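PDB 5M41: nigritoxine from Vibrio nigripulchritudo, which acts as a bacterial toxin against crustaceans and insects and has a new fold. Local coordinates for residues G284-S289 / S346-N351; V328-L333 / P439-K444; N596-L601 / H650-R655; T664-D669 / T711-V716. All blocks are in the same frame, centred on the assembly; numbering follows the deposited sequence.

From the N terminus, contact 1 comes first: strand 286-288 pairs with the end of strand 340-348 and closes a loop of 56 residues. Before it closes, strand 328-336 opens contact 2, which closes a loop of 105 residues at 439-444, so the two cross. They touch, because strands 328-336 and 340-348 are neighbours in one antiparallel sheet and W286 of contact 1 reaches the 439-444 loop of contact 2. Far along the chain, contacts 3 and 4 follow in series, with loops of 48 and 41 residues. They meet in another antiparallel sheet, where strand 649-652 lies between 594-601 and 713-715. The centres of contacts 1 and 3 are about 51 Å apart.

Contact 1. Residues G284-S289 / S346-N351; sequences GAWIDS and SKVSKN
W286-D288 and S346-V348 lie side by side as antiparallel strands, with 4.5 Å between the axes of these short pieces at closest approach. I287 and K347 make the hydrogen-bonded pair: I287 N donates to K347 O at 2.8 Å, and K347 N returns to I287 O at 3.0 Å. W286/V348 and D288/S346 flank it as non-hydrogen-bonded pairs. One step beyond the strand, S349 N gives A285 O a practically straight bond (178°) of 2.7 Å. The indole of W286, its CG set beside the backbone N (chi1 -60°), swings its six-membered ring against V348: CZ3 is 3.6 Å from V348 CB, V348 CG2 lies over one face, and K347 O sits at the edge. Its NE1 bonds to P439 O. I287 leans the other way along the partner strand, with CD1 3.7 Å from S349 CA. D288 and S346 share a face but meet through a water, which donates to D288 OD2 at 2.6 Å and lies 2.5 Å from S346 OG. D288 OD2 also forms a salt bridge with R449. Gripped by both water and arginine, that carboxylate is probably held ionised, while the same water gives the buried S346 hydroxyl a polar partner.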
# COMPACT_ATOMS: atom_id res chain seq x y z
N GLY A 284 13.05 8.12 -4.08
CA GLY A 284 12.12 9.22 -4.37
C GLY A 284 11.29 8.96 -5.62
O GLY A 284 11.30 9.75 -6.58
N ALA A 285 10.58 7.84 -5.62
CA ALA A 285 9.87 7.40 -6.83
C ALA A 285 8.63 8.26 -7.16
O ALA A 285 8.31 8.47 -8.35
CB ALA A 285 9.50 5.91 -6.72
N TRP A 286 7.98 8.79 -6.12
CA TRP A 286 6.65 9.39 -6.24
C TRP A 286 6.57 10.84 -5.82
O TRP A 286 7.19 11.24 -4.83
CB TRP A 286 5.65 8.55 -5.45
CG TRP A 286 5.60 7.13 -5.98
CD1 TRP A 286 6.07 5.97 -5.38
CD2 TRP A 286 5.09 6.69 -7.30
NE1 TRP A 286 5.85 4.88 -6.17
CE2 TRP A 286 5.27 5.24 -7.34
CE3 TRP A 286 4.48 7.33 -8.38
CZ2 TRP A 286 4.88 4.49 -8.44
CZ3 TRP A 286 4.09 6.56 -9.48
CH2 TRP A 286 4.28 5.17 -9.51
N ILE A 287 5.82 11.64 -6.58
CA ILE A 287 5.59 13.04 -6.29
C ILE A 287 4.14 13.20 -5.87
O ILE A 287 3.23 12.86 -6.63
CB ILE A 287 5.79 13.94 -7.55
CG1 ILE A 287 7.21 13.83 -8.09
CG2 ILE A 287 5.41 15.41 -7.26
CD1 ILE A 287 7.30 14.18 -9.57
N ASP A 288 3.92 13.73 -4.67
CA ASP A 288 2.58 14.03 -4.18
C ASP A 288 1.77 14.88 -5.15
O ASP A 288 2.32 15.78 -5.80
CB ASP A 288 2.66 14.75 -2.83
CG ASP A 288 2.45 13.81 -1.66
OD1 ASP A 288 1.81 14.26 -0.69
OD2 ASP A 288 2.91 12.63 -1.69
N SER A 289 0.48 14.59 -5.25
CA SER A 289 -0.45 15.51 -5.87
C SER A 289 -0.65 16.75 -4.97
O SER A 289 -0.85 17.87 -5.45
CB SER A 289 -1.78 14.84 -6.13
OG SER A 289 -2.72 15.81 -6.54
N SER A 346 -0.21 9.93 -6.77
CA SER A 346 1.13 10.45 -6.94
C SER A 346 1.48 10.26 -8.40
O SER A 346 1.08 9.29 -9.01
CB SER A 346 2.15 9.70 -6.10
OG SER A 346 1.93 9.83 -4.70
N LYS A 347 2.24 11.20 -8.94
CA LYS A 347 2.78 11.08 -10.26
C LYS A 347 4.20 10.57 -10.09
O LYS A 347 4.85 10.85 -9.08
CB LYS A 347 2.78 12.46 -10.94
CG LYS A 347 2.77 12.38 -12.46
CD LYS A 347 3.04 13.74 -13.12
CE LYS A 347 2.03 14.81 -12.69
NZ LYS A 347 2.25 16.07 -13.44
N VAL A 348 4.68 9.80 -11.06
CA VAL A 348 6.01 9.22 -10.98
C VAL A 348 7.03 10.32 -11.17
O VAL A 348 6.82 11.25 -11.95
CB VAL A 348 6.20 8.04 -12.00
CG1 VAL A 348 6.24 8.52 -13.45
CG2 VAL A 348 7.44 7.24 -11.66
N SER A 349 8.12 10.27 -10.40
CA SER A 349 9.19 11.20 -10.65
C SER A 349 9.89 10.84 -11.95
O SER A 349 10.35 9.73 -12.12
CB SER A 349 10.19 11.21 -9.50
OG SER A 349 11.30 11.96 -9.94
N LYS A 350 9.96 11.80 -12.87
CA LYS A 350 10.75 11.66 -14.10
C LYS A 350 12.24 11.40 -13.83
O LYS A 350 12.93 10.78 -14.64
CB LYS A 350 10.52 12.86 -15.03
CG LYS A 350 9.31 12.67 -15.93
CD LYS A 350 8.23 13.73 -15.74
CE LYS A 350 6.87 13.21 -16.21
NZ LYS A 350 5.72 14.08 -15.83
N ASN A 351 12.72 11.83 -12.66
CA ASN A 351 14.03 11.46 -12.13
C ASN A 351 14.27 9.96 -11.85
O ASN A 351 15.42 9.52 -11.75
CB ASN A 351 14.28 12.25 -10.86
CG ASN A 351 15.72 12.69 -10.72
OD1 ASN A 351 16.36 13.05 -11.71
ND2 ASN A 351 16.24 12.67 -9.50
O HOH W 1 3.73 10.64 -3.19

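Contact 2. Residues V328-L333 / P439-K444; sequences VISLSL and PTAQTK
A441 and Q442 make the contact with strand 328-333, and T440 shapes the chain ahead of them. T440 OG1 accepts from Q442 N at 3.0 Å, an ST turn, and is also bonded to D368 OD2. A441 then puts its methyl against two serines of the strand: CB is 3.6 Å from S332 OG and 4.1 Å from S330 OG. A water joins the same two segments, 2.7 Å from S330 OG and taking a weak bond from A441 N, which donates to D368 OD2 as well. Next, Q442 reaches across to the strand with its chain extended beyond CG, NE2 passing S332 CB to come 3.2 Å from L333 O. This bond is weak and bent (142°); NE2 also binds D368 OD1, and OE1 pairs with T365 OG1, so the buried amide is held from both ends. S332 OG shares D368 OD1. Q442 is the centre of an inverse gamma turn, closed by T443 N on A441 O at 2.8 Å, and T443 OG1 then caps F446 N. Thus a turn-rich loop, leading through an N-cap threonine into helix 444-457, packs on an antiparallel sheet and gathers its polar groups round the aspartate of neighbouring strand 366-370.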
# COMPACT_ATOMS: atom_id res chain seq x y z
N VAL A 328 2.21 7.94 -15.76
CA VAL A 328 2.16 6.85 -14.79
C VAL A 328 1.89 7.43 -13.41
O VAL A 328 2.54 8.38 -12.97
CB VAL A 328 3.46 6.01 -14.81
CG1 VAL A 328 3.47 5.02 -13.65
CG2 VAL A 328 3.58 5.24 -16.14
N ILE A 329 0.89 6.88 -12.73
CA ILE A 329 0.50 7.36 -11.44
C ILE A 329 0.42 6.19 -10.46
O ILE A 329 0.29 5.03 -10.87
CB ILE A 329 -0.84 8.15 -11.48
CG1 ILE A 329 -1.99 7.30 -11.97
CG2 ILE A 329 -0.73 9.41 -12.36
CD1 ILE A 329 -3.36 7.89 -11.64
N SER A 330 0.56 6.50 -9.18
CA SER A 330 0.33 5.54 -8.13
C SER A 330 -0.93 6.02 -7.43
O SER A 330 -0.94 7.13 -6.86
CB SER A 330 1.51 5.53 -7.16
OG SER A 330 1.19 4.78 -6.00
N LEU A 331 -1.99 5.23 -7.50
CA LEU A 331 -3.14 5.50 -6.66
C LEU A 331 -2.93 4.72 -5.36
O LEU A 331 -3.03 3.48 -5.34
CB LEU A 331 -4.45 5.13 -7.36
CG LEU A 331 -5.74 4.95 -6.55
CD1 LEU A 331 -6.15 6.21 -5.81
CD2 LEU A 331 -6.86 4.50 -7.47
N SER A 332 -2.63 5.45 -4.29
CA SER A 332 -2.38 4.84 -2.99
C SER A 332 -3.67 4.74 -2.21
O SER A 332 -4.39 5.71 -2.10
CB SER A 332 -1.40 5.68 -2.16
OG SER A 332 -0.08 5.62 -2.68
N LEU A 333 -3.94 3.55 -1.68
CA LEU A 333 -5.03 3.38 -0.75
C LEU A 333 -4.36 2.95 0.53
O LEU A 333 -3.86 1.82 0.65
CB LEU A 333 -6.01 2.34 -1.28
CG LEU A 333 -6.65 2.71 -2.63
CD1 LEU A 333 -7.33 1.50 -3.23
CD2 LEU A 333 -7.64 3.86 -2.47
N PRO A 439 9.32 1.18 -5.39
CA PRO A 439 8.95 1.27 -3.97
C PRO A 439 7.54 1.83 -3.79
O PRO A 439 7.02 2.53 -4.66
CB PRO A 439 9.98 2.26 -3.39
CG PRO A 439 11.13 2.21 -4.34
CD PRO A 439 10.54 1.93 -5.70
N THR A 440 6.94 1.52 -2.66
CA THR A 440 5.63 2.06 -2.33
C THR A 440 5.71 3.57 -2.12
O THR A 440 6.74 4.11 -1.74
CB THR A 440 5.01 1.39 -1.10
OG1 THR A 440 3.71 1.94 -0.88
CG2 THR A 440 5.91 1.59 0.16
N ALA A 441 4.63 4.26 -2.46
CA ALA A 441 4.53 5.67 -2.15
C ALA A 441 4.20 5.87 -0.68
O ALA A 441 4.39 6.98 -0.18
CB ALA A 441 3.47 6.31 -3.01
N GLN A 442 3.72 4.83 0.01
CA GLN A 442 3.27 4.96 1.43
C GLN A 442 4.46 4.98 2.39
O GLN A 442 4.70 4.05 3.15
CB GLN A 442 2.27 3.85 1.77
CG GLN A 442 1.05 3.96 0.86
CD GLN A 442 -0.03 2.93 1.12
OE1 GLN A 442 -0.23 2.46 2.25
NE2 GLN A 442 -0.77 2.59 0.07
N THR A 443 5.25 6.05 2.30
CA THR A 443 6.42 6.22 3.12
C THR A 443 6.05 6.92 4.44
O THR A 443 4.89 7.33 4.69
CB THR A 443 7.45 7.11 2.41
OG1 THR A 443 6.83 8.36 2.12
CG2 THR A 443 7.96 6.46 1.09
N LYS A 444 7.07 7.06 5.29
CA LYS A 444 6.99 7.84 6.52
C LYS A 444 6.46 9.24 6.23
O LYS A 444 5.50 9.67 6.84
CB LYS A 444 8.38 7.91 7.16
CG LYS A 444 8.41 8.44 8.59
CD LYS A 444 9.82 8.91 8.94
CE LYS A 444 10.14 8.71 10.42
NZ LYS A 444 9.05 9.19 11.30
O HOH W 2 3.34 3.33 -5.17

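Contact 3. Residues N596-L601 / H650-R655; sequences NNHLTL and HFRTDR
N597 O takes a hydrogen bond from each of two waters, both at 2.8 Å, and both waters lead across to the other segment. One accepts from T653 N; the other accepts from R652 NE at 2.6 Å and lies in the guanidinium plane, at its edge. R652 bends at chi3 (56°), which brings the head group back alongside H598, whose CB lies over one of its faces. R652 NH1 carries a salt bridge to D715, while NH2 donates at 3.0 Å to a third water, also held by N596 ND2. The imidazole of H598 is fixed by its own segment: ND1 donates to N596 O at 2.7 Å, nearly straight (173°) and within the ring plane. These groups lie along the pairing of strands 594-601 and 649-652 in an antiparallel sheet, where 649-652 runs between 594-601 and 713-715; here L599 and F651 form the hydrogen-bonded pair, with L599 N on F651 O and F651 N on L599 O. Their side chains point to the same face, CD2 of L599 being 4.1 Å from CD2 of F651, under cover of L667 from helix 667-676. T600 and H650 share the opposite face, where T600 OG1 meets H650 ND1 at 2.9 Å at the ring edge, and either may be the donor. H598 lies beside H650, ring centroids 5.1 Å apart and planes at 82°.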
# COMPACT_ATOMS: atom_id res chain seq x y z
N ASN A 596 0.02 14.70 48.24
CA ASN A 596 0.19 13.33 47.75
C ASN A 596 0.16 13.24 46.22
O ASN A 596 -0.25 12.22 45.66
CB ASN A 596 -0.86 12.40 48.39
CG ASN A 596 -0.52 10.93 48.24
OD1 ASN A 596 0.59 10.49 48.60
ND2 ASN A 596 -1.46 10.15 47.73
N ASN A 597 0.60 14.30 45.55
CA ASN A 597 0.68 14.31 44.09
C ASN A 597 1.57 13.18 43.61
O ASN A 597 2.70 13.04 44.08
CB ASN A 597 1.21 15.65 43.61
CG ASN A 597 1.12 15.82 42.10
OD1 ASN A 597 0.43 15.07 41.40
ND2 ASN A 597 1.80 16.85 41.59
N HIS A 598 1.06 12.34 42.71
CA HIS A 598 1.87 11.21 42.19
C HIS A 598 1.35 10.72 40.87
O HIS A 598 0.18 10.93 40.53
CB HIS A 598 1.91 10.05 43.19
CG HIS A 598 0.57 9.40 43.44
ND1 HIS A 598 -0.36 9.95 44.28
CD2 HIS A 598 -0.00 8.24 42.93
CE1 HIS A 598 -1.46 9.16 44.31
NE2 HIS A 598 -1.24 8.11 43.48
N LEU A 599 2.24 10.08 40.10
CA LEU A 599 1.89 9.47 38.81
C LEU A 599 1.63 7.99 39.02
O LEU A 599 2.36 7.32 39.77
CB LEU A 599 3.02 9.67 37.77
CG LEU A 599 2.71 9.21 36.33
CD1 LEU A 599 3.33 10.16 35.32
CD2 LEU A 599 3.13 7.76 36.07
N THR A 600 0.59 7.48 38.37
CA THR A 600 0.23 6.08 38.50
C THR A 600 0.31 5.39 37.16
O THR A 600 -0.22 5.89 36.17
CB THR A 600 -1.19 5.92 39.06
OG1 THR A 600 -1.17 6.32 40.43
CG2 THR A 600 -1.64 4.45 38.99
N LEU A 601 0.99 4.25 37.16
CA LEU A 601 1.02 3.35 36.03
C LEU A 601 -0.02 2.27 36.27
O LEU A 601 -0.02 1.62 37.32
CB LEU A 601 2.42 2.72 35.91
CG LEU A 601 2.53 1.58 34.88
CD1 LEU A 601 2.31 2.08 33.45
CD2 LEU A 601 3.86 0.84 35.04
N HIS A 650 3.34 3.35 41.39
CA HIS A 650 3.34 4.80 41.64
C HIS A 650 4.70 5.42 41.59
O HIS A 650 5.68 4.84 42.08
CB HIS A 650 2.67 5.10 42.99
CG HIS A 650 1.32 4.43 43.17
ND1 HIS A 650 0.22 4.81 42.49
CD2 HIS A 650 0.93 3.35 43.98
CE1 HIS A 650 -0.82 4.01 42.84
NE2 HIS A 650 -0.39 3.13 43.76
N PHE A 651 4.78 6.61 41.00
CA PHE A 651 5.99 7.42 40.96
C PHE A 651 5.65 8.78 41.55
O PHE A 651 4.53 9.27 41.39
CB PHE A 651 6.42 7.68 39.52
CG PHE A 651 6.85 6.46 38.75
CD1 PHE A 651 8.20 6.20 38.53
CD2 PHE A 651 5.91 5.65 38.13
CE1 PHE A 651 8.61 5.11 37.77
CE2 PHE A 651 6.30 4.56 37.36
CZ PHE A 651 7.66 4.29 37.18
N ARG A 652 6.61 9.41 42.21
CA ARG A 652 6.39 10.76 42.78
C ARG A 652 7.71 11.51 42.82
O ARG A 652 8.77 10.89 42.72
CB ARG A 652 5.73 10.70 44.18
CG ARG A 652 5.93 9.37 44.90
CD ARG A 652 5.41 9.29 46.32
NE ARG A 652 4.00 9.62 46.47
CZ ARG A 652 2.99 8.75 46.40
NH1 ARG A 652 3.20 7.48 46.15
NH2 ARG A 652 1.76 9.19 46.56
N THR A 653 7.65 12.84 42.93
CA THR A 653 8.88 13.63 43.02
C THR A 653 9.41 13.56 44.44
O THR A 653 8.66 13.28 45.39
CB THR A 653 8.66 15.11 42.65
OG1 THR A 653 7.84 15.72 43.65
CG2 THR A 653 7.98 15.25 41.30
N ASP A 654 10.70 13.83 44.58
CA ASP A 654 11.29 13.95 45.90
C ASP A 654 10.61 15.00 46.81
O ASP A 654 10.34 14.74 47.99
CB ASP A 654 12.79 14.23 45.79
CG ASP A 654 13.46 14.28 47.14
OD1 ASP A 654 13.61 13.21 47.76
OD2 ASP A 654 13.78 15.40 47.60
N ARG A 655 10.32 16.18 46.24
CA ARG A 655 9.79 17.29 47.02
C ARG A 655 8.33 17.05 47.46
O ARG A 655 7.88 17.64 48.43
CB ARG A 655 9.92 18.59 46.24
CG ARG A 655 8.90 18.77 45.13
CD ARG A 655 9.19 20.00 44.28
NE ARG A 655 8.33 20.04 43.08
CZ ARG A 655 8.57 19.37 41.94
NH1 ARG A 655 9.64 18.59 41.82
NH2 ARG A 655 7.73 19.49 40.91
O HOH W 3 -0.47 7.22 47.05
O HOH W 4 5.06 13.88 42.78
O HOH W 5 3.45 12.17 46.67

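Contact 4. Residues T664-D669 / T711-V716; sequences TYTLQD and TLFLDV
T666 and F713 face each other as an antiparallel non-hydrogen-bonded pair, with a backbone hydrogen bond to each side of it. L714 N donates to Y665 O at 2.8 Å and L667 N to L712 O at 2.9 Å. Both carbonyls also receive a CA-H contact: F713 CA approaches Y665 O, and T666 CA comes 3.2 Å from L712 O. Within 664-669 the side-chain bonds form a capping box. D669 N donates to T666 OG1 at 3.0 Å, and T666 N returns a weak bond to D669 OD2 at 3.3 Å; D669 OD2 is also bonded to S743 OG. The apolar contacts come in three pairs. T666 has its hydroxyl between the backbone N and the carbonyl carbon (chi1 68°), which leaves the methyl alongside the phenyl ring, CG2 3.6 Å from F713 CE1. Y665 crosses L714, whose CB meets the tyrosine ring at its edge, 4.0 Å from CD2. L667 and L712 point the same way, CD2 of L667 lying 3.9 Å from CD1 of L712, and F651 of strand 649-652 packs on L667. The amides of a first helical turn have no acceptors within their helix; here D669 N is satisfied by the capping threonine and L667 N by L712 O, so the start of helix 667-676 is tied by its first amide to the chain just ahead of strand 713-715.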
# COMPACT_ATOMS: atom_id res chain seq x y z
N THR A 664 15.65 5.10 43.51
CA THR A 664 16.37 5.98 42.59
C THR A 664 15.99 5.65 41.13
O THR A 664 16.52 6.24 40.19
CB THR A 664 17.88 5.78 42.77
OG1 THR A 664 18.18 4.40 42.56
CG2 THR A 664 18.32 6.18 44.22
N TYR A 665 15.07 4.71 40.95
CA TYR A 665 14.55 4.36 39.62
C TYR A 665 13.54 5.40 39.17
O TYR A 665 12.63 5.76 39.92
CB TYR A 665 13.87 2.99 39.66
CG TYR A 665 13.40 2.48 38.32
CD1 TYR A 665 14.31 1.86 37.44
CD2 TYR A 665 12.05 2.54 37.93
CE1 TYR A 665 13.91 1.37 36.22
CE2 TYR A 665 11.63 2.04 36.69
CZ TYR A 665 12.58 1.46 35.84
OH TYR A 665 12.24 0.94 34.62
N THR A 666 13.70 5.90 37.95
CA THR A 666 12.88 7.02 37.49
C THR A 666 11.91 6.58 36.41
O THR A 666 12.14 5.56 35.75
CB THR A 666 13.75 8.14 36.91
OG1 THR A 666 14.34 7.68 35.69
CG2 THR A 666 14.86 8.57 37.90
N LEU A 667 10.84 7.36 36.22
CA LEU A 667 9.93 7.17 35.09
C LEU A 667 10.70 7.22 33.78
O LEU A 667 10.37 6.50 32.84
CB LEU A 667 8.82 8.24 35.09
CG LEU A 667 7.78 8.12 33.97
CD1 LEU A 667 6.95 6.84 34.09
CD2 LEU A 667 6.86 9.32 33.95
N GLN A 668 11.70 8.09 33.69
CA GLN A 668 12.57 8.13 32.51
C GLN A 668 13.26 6.78 32.22
O GLN A 668 13.28 6.34 31.06
CB GLN A 668 13.63 9.23 32.65
CG GLN A 668 14.20 9.63 31.30
CD GLN A 668 15.37 10.58 31.40
OE1 GLN A 668 15.37 11.63 30.77
NE2 GLN A 668 16.38 10.21 32.20
N ASP A 669 13.80 6.11 33.24
CA ASP A 669 14.38 4.78 33.02
C ASP A 669 13.33 3.85 32.40
O ASP A 669 13.63 3.11 31.47
CB ASP A 669 14.86 4.15 34.32
CG ASP A 669 16.05 4.86 34.95
OD1 ASP A 669 16.79 5.60 34.26
OD2 ASP A 669 16.22 4.66 36.17
N THR A 711 12.43 13.42 37.11
CA THR A 711 12.24 13.88 38.50
C THR A 711 11.18 13.04 39.24
O THR A 711 10.88 13.27 40.42
CB THR A 711 11.90 15.40 38.60
OG1 THR A 711 10.70 15.70 37.88
CG2 THR A 711 13.06 16.28 38.04
N LEU A 712 10.62 12.05 38.54
CA LEU A 712 9.65 11.13 39.10
C LEU A 712 10.28 9.80 39.48
O LEU A 712 10.70 9.03 38.61
CB LEU A 712 8.49 10.92 38.12
CG LEU A 712 7.52 12.11 37.99
CD1 LEU A 712 6.65 11.96 36.75
CD2 LEU A 712 6.65 12.23 39.23
N PHE A 713 10.32 9.52 40.78
CA PHE A 713 10.92 8.26 41.26
C PHE A 713 9.88 7.19 41.65
O PHE A 713 8.84 7.50 42.21
CB PHE A 713 11.88 8.51 42.43
CG PHE A 713 12.99 9.47 42.11
CD1 PHE A 713 14.18 9.03 41.53
CD2 PHE A 713 12.86 10.83 42.43
CE1 PHE A 713 15.21 9.92 41.24
CE2 PHE A 713 13.89 11.73 42.15
CZ PHE A 713 15.06 11.27 41.54
N LEU A 714 10.18 5.92 41.36
CA LEU A 714 9.30 4.82 41.74
C LEU A 714 9.29 4.69 43.28
O LEU A 714 10.35 4.72 43.88
CB LEU A 714 9.79 3.52 41.09
CG LEU A 714 9.04 2.21 41.37
CD1 LEU A 714 7.79 2.12 40.50
CD2 LEU A 714 9.94 1.02 41.05
N ASP A 715 8.09 4.56 43.88
CA ASP A 715 7.94 4.28 45.32
C ASP A 715 8.64 2.99 45.67
O ASP A 715 8.56 2.01 44.91
CB ASP A 715 6.48 4.08 45.74
CG ASP A 715 5.67 5.33 45.69
OD1 ASP A 715 6.23 6.38 45.30
OD2 ASP A 715 4.46 5.26 46.03
N VAL A 716 9.26 2.95 46.84
CA VAL A 716 9.83 1.70 47.33
C VAL A 716 8.74 0.61 47.33
O VAL A 716 8.99 -0.55 46.95
CB VAL A 716 10.48 1.89 48.73
CG1 VAL A 716 10.72 0.54 49.41
CG2 VAL A 716 11.79 2.66 48.60